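Local coordinates for protein glycoside Hydrolase (Bacteroides uniformis, PDB 5TA0) that probably hydrolyses agarose-type galactan chains as a family 86 glycoside hydrolase of a gut bacterium, at residues 523-528 against 638-643. Sequence-based numbering, arbitrary orientation.
Sequences ETMEEV and QIFNFS. With EDO (1,2-ethanediol), chain Q; EDO (1,2-ethanediol), chain R; SO4 (sulfate ion), chain D.
With chi1 at 176°, the E527 chain runs out extended, its CG opposite the backbone N, which lays it alongside the F640 ring and carries the carboxylate to Q638. Its CD comes 3.6 Å from F640 CE1, with carboxylate and ring planes 46° apart. Q638 NE2 donates an almost straight bond to E527 OE2 (2.8 Å, 176°). The donor reaches that oxygen from above the carboxylate plane, while the oxygen lies in the amide plane of Q638. H35 holds the other oxygen, OE1. Replacing E527 by alanine would probably leave Q638 NE2 and H35 NE2 without this carboxylate and remove the packing against F640 CE1. M525 makes Met-aromatic contacts on the same face of the sheet. Its SD sits 3.9 Å from F640 CD1, approaching obliquely, and lies beside the edge of F642, 3.8 Å from CE1. M525 CG adds apolar packing at that edge. The two segments are antiparallel neighbours in a mixed sheet, where strand 523-538 pairs with 34-37 on its other side and strand 631-642 with 558-568. Strand 34-37 brings the start of the chain into the sheet, beside this C-terminal pair. E526 and N641 form a hydrogen-bonded pair, as do V528 and I639. Where strand 631-642 ends, E523 OE1 accepts S643 OG at 2.6 Å on its anti lone pair, and also bonds N644 ND2. The same hydroxyl accepts a nearly straight bond from T524 N at 2.9 Å.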
ATOM      1  N   GLU A 523      11.978 -22.061 -16.624  1.00 14.07           N
ATOM      2  CA  GLU A 523      12.070 -20.902 -17.509  1.00 14.02           C
ATOM      3  C   GLU A 523      11.928 -19.657 -16.629  1.00 12.97           C
ATOM      4  O   GLU A 523      11.466 -19.737 -15.494  1.00 12.34           O
ATOM      5  CB  GLU A 523      10.994 -20.908 -18.582  1.00 15.15           C
ATOM      6  CG  GLU A 523      10.985 -22.145 -19.477  1.00 16.58           C
ATOM      7  CD  GLU A 523      12.178 -22.248 -20.399  1.00 19.02           C
ATOM      8  OE1 GLU A 523      13.020 -21.332 -20.487  1.00 20.12           O
ATOM      9  OE2 GLU A 523      12.270 -23.294 -21.094  1.00 23.06           O
ATOM     10  N   THR A 524      12.347 -18.535 -17.189  1.00 12.05           N
ATOM     11  CA  THR A 524      12.230 -17.227 -16.539  1.00 12.30           C
ATOM     12  C   THR A 524      11.609 -16.191 -17.472  1.00 11.80           C
ATOM     13  O   THR A 524      12.009 -16.048 -18.642  1.00 12.93           O
ATOM     14  CB  THR A 524      13.609 -16.731 -16.087  1.00 12.68           C
ATOM     15  OG1 THR A 524      14.135 -17.646 -15.132  1.00 12.87           O
ATOM     16  CG2 THR A 524      13.539 -15.356 -15.423  1.00 13.75           C
ATOM     17  N   MET A 525      10.657 -15.430 -16.928  1.00 11.54           N
ATOM     18  CA  MET A 525      10.153 -14.201 -17.542  1.00 11.48           C
ATOM     19  C   MET A 525      10.652 -13.076 -16.650  1.00 11.19           C
ATOM     20  O   MET A 525      10.313 -13.035 -15.449  1.00 11.75           O
ATOM     21  CB  MET A 525       8.635 -14.177 -17.605  1.00 12.19           C
ATOM     22  CG  MET A 525       8.085 -12.896 -18.209  1.00 12.76           C
ATOM     23  SD  MET A 525       6.293 -12.799 -18.171  1.00 13.65           S
ATOM     24  CE  MET A 525       5.995 -12.568 -16.409  1.00 13.32           C
ATOM     25  N   GLU A 526      11.505 -12.217 -17.205  1.00 10.52           N
ATOM     26  CA  GLU A 526      12.003 -11.063 -16.483  1.00 11.14           C
ATOM     27  C   GLU A 526      11.268  -9.822 -16.912  1.00 10.64           C
ATOM     28  O   GLU A 526      11.278  -9.430 -18.084  1.00 10.36           O
ATOM     29  CB  GLU A 526      13.502 -10.860 -16.701  1.00 13.27           C
ATOM     30  CG  GLU A 526      14.028  -9.707 -15.888  1.00 16.36           C
ATOM     31  CD  GLU A 526      15.535  -9.621 -15.857  1.00 20.75           C
ATOM     32  OE1 GLU A 526      16.211 -10.544 -16.380  1.00 25.97           O
ATOM     33  OE2 GLU A 526      16.023  -8.616 -15.280  1.00 24.88           O
ATOM     34  N   GLU A 527      10.641  -9.186 -15.938  1.00  9.90           N
ATOM     35  CA  GLU A 527       9.949  -7.914 -16.146  1.00  9.80           C
ATOM     36  C   GLU A 527      10.866  -6.774 -15.836  1.00  9.75           C
ATOM     37  O   GLU A 527      11.523  -6.769 -14.788  1.00  9.89           O
ATOM     38  CB  GLU A 527       8.717  -7.843 -15.258  1.00  9.77           C
ATOM     39  CG  GLU A 527       7.975  -6.514 -15.335  1.00  9.93           C
ATOM     40  CD  GLU A 527       6.814  -6.416 -14.376  1.00 10.21           C
ATOM     41  OE1 GLU A 527       6.421  -7.433 -13.763  1.00 10.39           O
ATOM     42  OE2 GLU A 527       6.308  -5.271 -14.211  1.00 10.86           O
ATOM     43  N   VAL A 528      10.925  -5.801 -16.756  1.00 10.01           N
ATOM     44  CA  VAL A 528      11.646  -4.552 -16.521  1.00 10.29           C
ATOM     45  C   VAL A 528      10.714  -3.404 -16.874  1.00  9.74           C
ATOM     46  O   VAL A 528      10.029  -3.439 -17.910  1.00  9.21           O
ATOM     47  CB  VAL A 528      12.979  -4.475 -17.321  1.00 11.23           C
ATOM     48  CG1 VAL A 528      13.758  -3.246 -16.950  1.00 11.83           C
ATOM     49  CG2 VAL A 528      13.866  -5.685 -17.021  1.00 12.89           C
ATOM     50  N   GLN A 638       6.289  -1.506 -19.500  1.00  8.93           N
ATOM     51  CA  GLN A 638       6.774  -2.794 -18.986  1.00  8.94           C
ATOM     52  C   GLN A 638       7.177  -3.697 -20.139  1.00  9.52           C
ATOM     53  O   GLN A 638       6.434  -3.855 -21.109  1.00  9.61           O
ATOM     54  CB  GLN A 638       5.695  -3.505 -18.175  1.00  9.13           C
ATOM     55  CG  GLN A 638       5.387  -2.838 -16.846  1.00  9.14           C
ATOM     56  CD  GLN A 638       4.034  -3.258 -16.359  1.00  9.56           C
ATOM     57  OE1 GLN A 638       3.024  -2.775 -16.881  1.00  9.72           O
ATOM     58  NE2 GLN A 638       3.986  -4.162 -15.387  1.00 10.00           N
ATOM     59  N   ILE A 639       8.364  -4.262 -20.020  1.00  9.90           N
ATOM     60  CA  ILE A 639       8.906  -5.254 -20.959  1.00 11.55           C
ATOM     61  C   ILE A 639       8.997  -6.577 -20.207  1.00 11.78           C
ATOM     62  O   ILE A 639       9.475  -6.605 -19.072  1.00 12.95           O
ATOM     63  CB  ILE A 639      10.311  -4.798 -21.435  1.00 13.16           C
ATOM     64  CG1 ILE A 639      10.203  -3.471 -22.199  1.00 13.81           C
ATOM     65  CG2 ILE A 639      11.008  -5.849 -22.287  1.00 14.97           C
ATOM     66  CD1 ILE A 639       9.420  -3.524 -23.485  1.00 14.38           C
ATOM     67  N   PHE A 640       8.551  -7.668 -20.842  1.00 10.85           N
ATOM     68  CA  PHE A 640       8.591  -9.002 -20.259  1.00 10.88           C
ATOM     69  C   PHE A 640       9.433  -9.872 -21.177  1.00 10.93           C
ATOM     70  O   PHE A 640       8.975 -10.232 -22.254  1.00 11.80           O
ATOM     71  CB  PHE A 640       7.181  -9.570 -20.151  1.00 10.66           C
ATOM     72  CG  PHE A 640       6.259  -8.726 -19.307  1.00 10.56           C
ATOM     73  CD1 PHE A 640       6.185  -8.928 -17.929  1.00 10.85           C
ATOM     74  CD2 PHE A 640       5.485  -7.742 -19.873  1.00 11.06           C
ATOM     75  CE1 PHE A 640       5.348  -8.156 -17.138  1.00 11.26           C
ATOM     76  CE2 PHE A 640       4.636  -6.963 -19.076  1.00 11.05           C
ATOM     77  CZ  PHE A 640       4.585  -7.174 -17.710  1.00 11.01           C
ATOM     78  N   ASN A 641      10.680 -10.132 -20.780  1.00 11.06           N
ATOM     79  CA  ASN A 641      11.619 -10.902 -21.601  1.00 11.37           C
ATOM     80  C   ASN A 641      11.673 -12.361 -21.173  1.00 11.88           C
ATOM     81  O   ASN A 641      11.775 -12.660 -19.988  1.00 11.17           O
ATOM     82  CB  ASN A 641      13.006 -10.266 -21.511  1.00 11.43           C
ATOM     83  CG  ASN A 641      13.092  -8.966 -22.286  1.00 12.04           C
ATOM     84  OD1 ASN A 641      12.186  -8.631 -23.045  1.00 12.75           O
ATOM     85  ND2 ASN A 641      14.190  -8.250 -22.122  1.00 12.87           N
ATOM     86  N   PHE A 642      11.643 -13.260 -22.152  0.50 11.83           N
ATOM     87  CA  PHE A 642      11.577 -14.685 -21.893  0.50 12.26           C
ATOM     88  C   PHE A 642      12.948 -15.356 -22.037  0.50 13.21           C
ATOM     89  O   PHE A 642      13.816 -14.887 -22.804  0.50 13.54           O
ATOM     90  CB  PHE A 642      10.567 -15.339 -22.842  0.50 11.74           C
ATOM     91  CG  PHE A 642       9.207 -14.685 -22.860  0.50 11.17           C
ATOM     92  CD1 PHE A 642       8.715 -14.003 -21.754  0.50 11.25           C
ATOM     93  CD2 PHE A 642       8.411 -14.777 -23.984  0.50 10.86           C
ATOM     94  CE1 PHE A 642       7.459 -13.432 -21.780  0.50 11.18           C
ATOM     95  CE2 PHE A 642       7.155 -14.198 -24.017  0.50 10.85           C
ATOM     96  CZ  PHE A 642       6.674 -13.527 -22.910  0.50 11.23           C
ATOM     97  N   SER A 643      13.159 -16.428 -21.274  1.00 14.27           N
ATOM     98  CA  SER A 643      14.402 -17.227 -21.383  1.00 15.83           C
ATOM     99  C   SER A 643      14.445 -18.090 -22.639  1.00 18.87           C
ATOM    100  O   SER A 643      15.546 -18.439 -23.100  1.00 20.46           O
ATOM    101  CB  SER A 643      14.598 -18.095 -20.143  1.00 14.90           C
ATOM    102  OG  SER A 643      13.417 -18.838 -19.843  1.00 15.21           O
TER
HETATM  103  C1  EDO Q 714      15.424 -12.950 -20.119  1.00 37.76           C
HETATM  104  O1  EDO Q 714      15.733 -13.746 -21.266  1.00 40.48           O
HETATM  105  C2  EDO Q 714      14.936 -13.878 -19.024  1.00 36.66           C
HETATM  106  O2  EDO Q 714      16.014 -14.764 -18.719  1.00 37.33           O
HETATM  107  C1  EDO R 715      14.549 -21.103 -14.199  1.00 40.20           C
HETATM  108  O1  EDO R 715      13.698 -20.230 -13.452  1.00 38.49           O
HETATM  109  C2  EDO R 715      16.002 -20.858 -13.809  1.00 41.07           C
HETATM  110  O2  EDO R 715      16.794 -20.687 -14.988  1.00 43.87           O
HETATM  111  S   SO4 D 701      17.369 -16.620 -13.766  1.00 24.10           S
HETATM  112  O1  SO4 D 701      18.514 -17.532 -13.658  1.00 29.76           O
HETATM  113  O2  SO4 D 701      17.012 -16.428 -15.178  1.00 31.08           O
HETATM  114  O3  SO4 D 701      16.216 -17.272 -13.140  1.00 30.23           O
HETATM  115  O4  SO4 D 701      17.769 -15.390 -13.113  1.00 31.06           O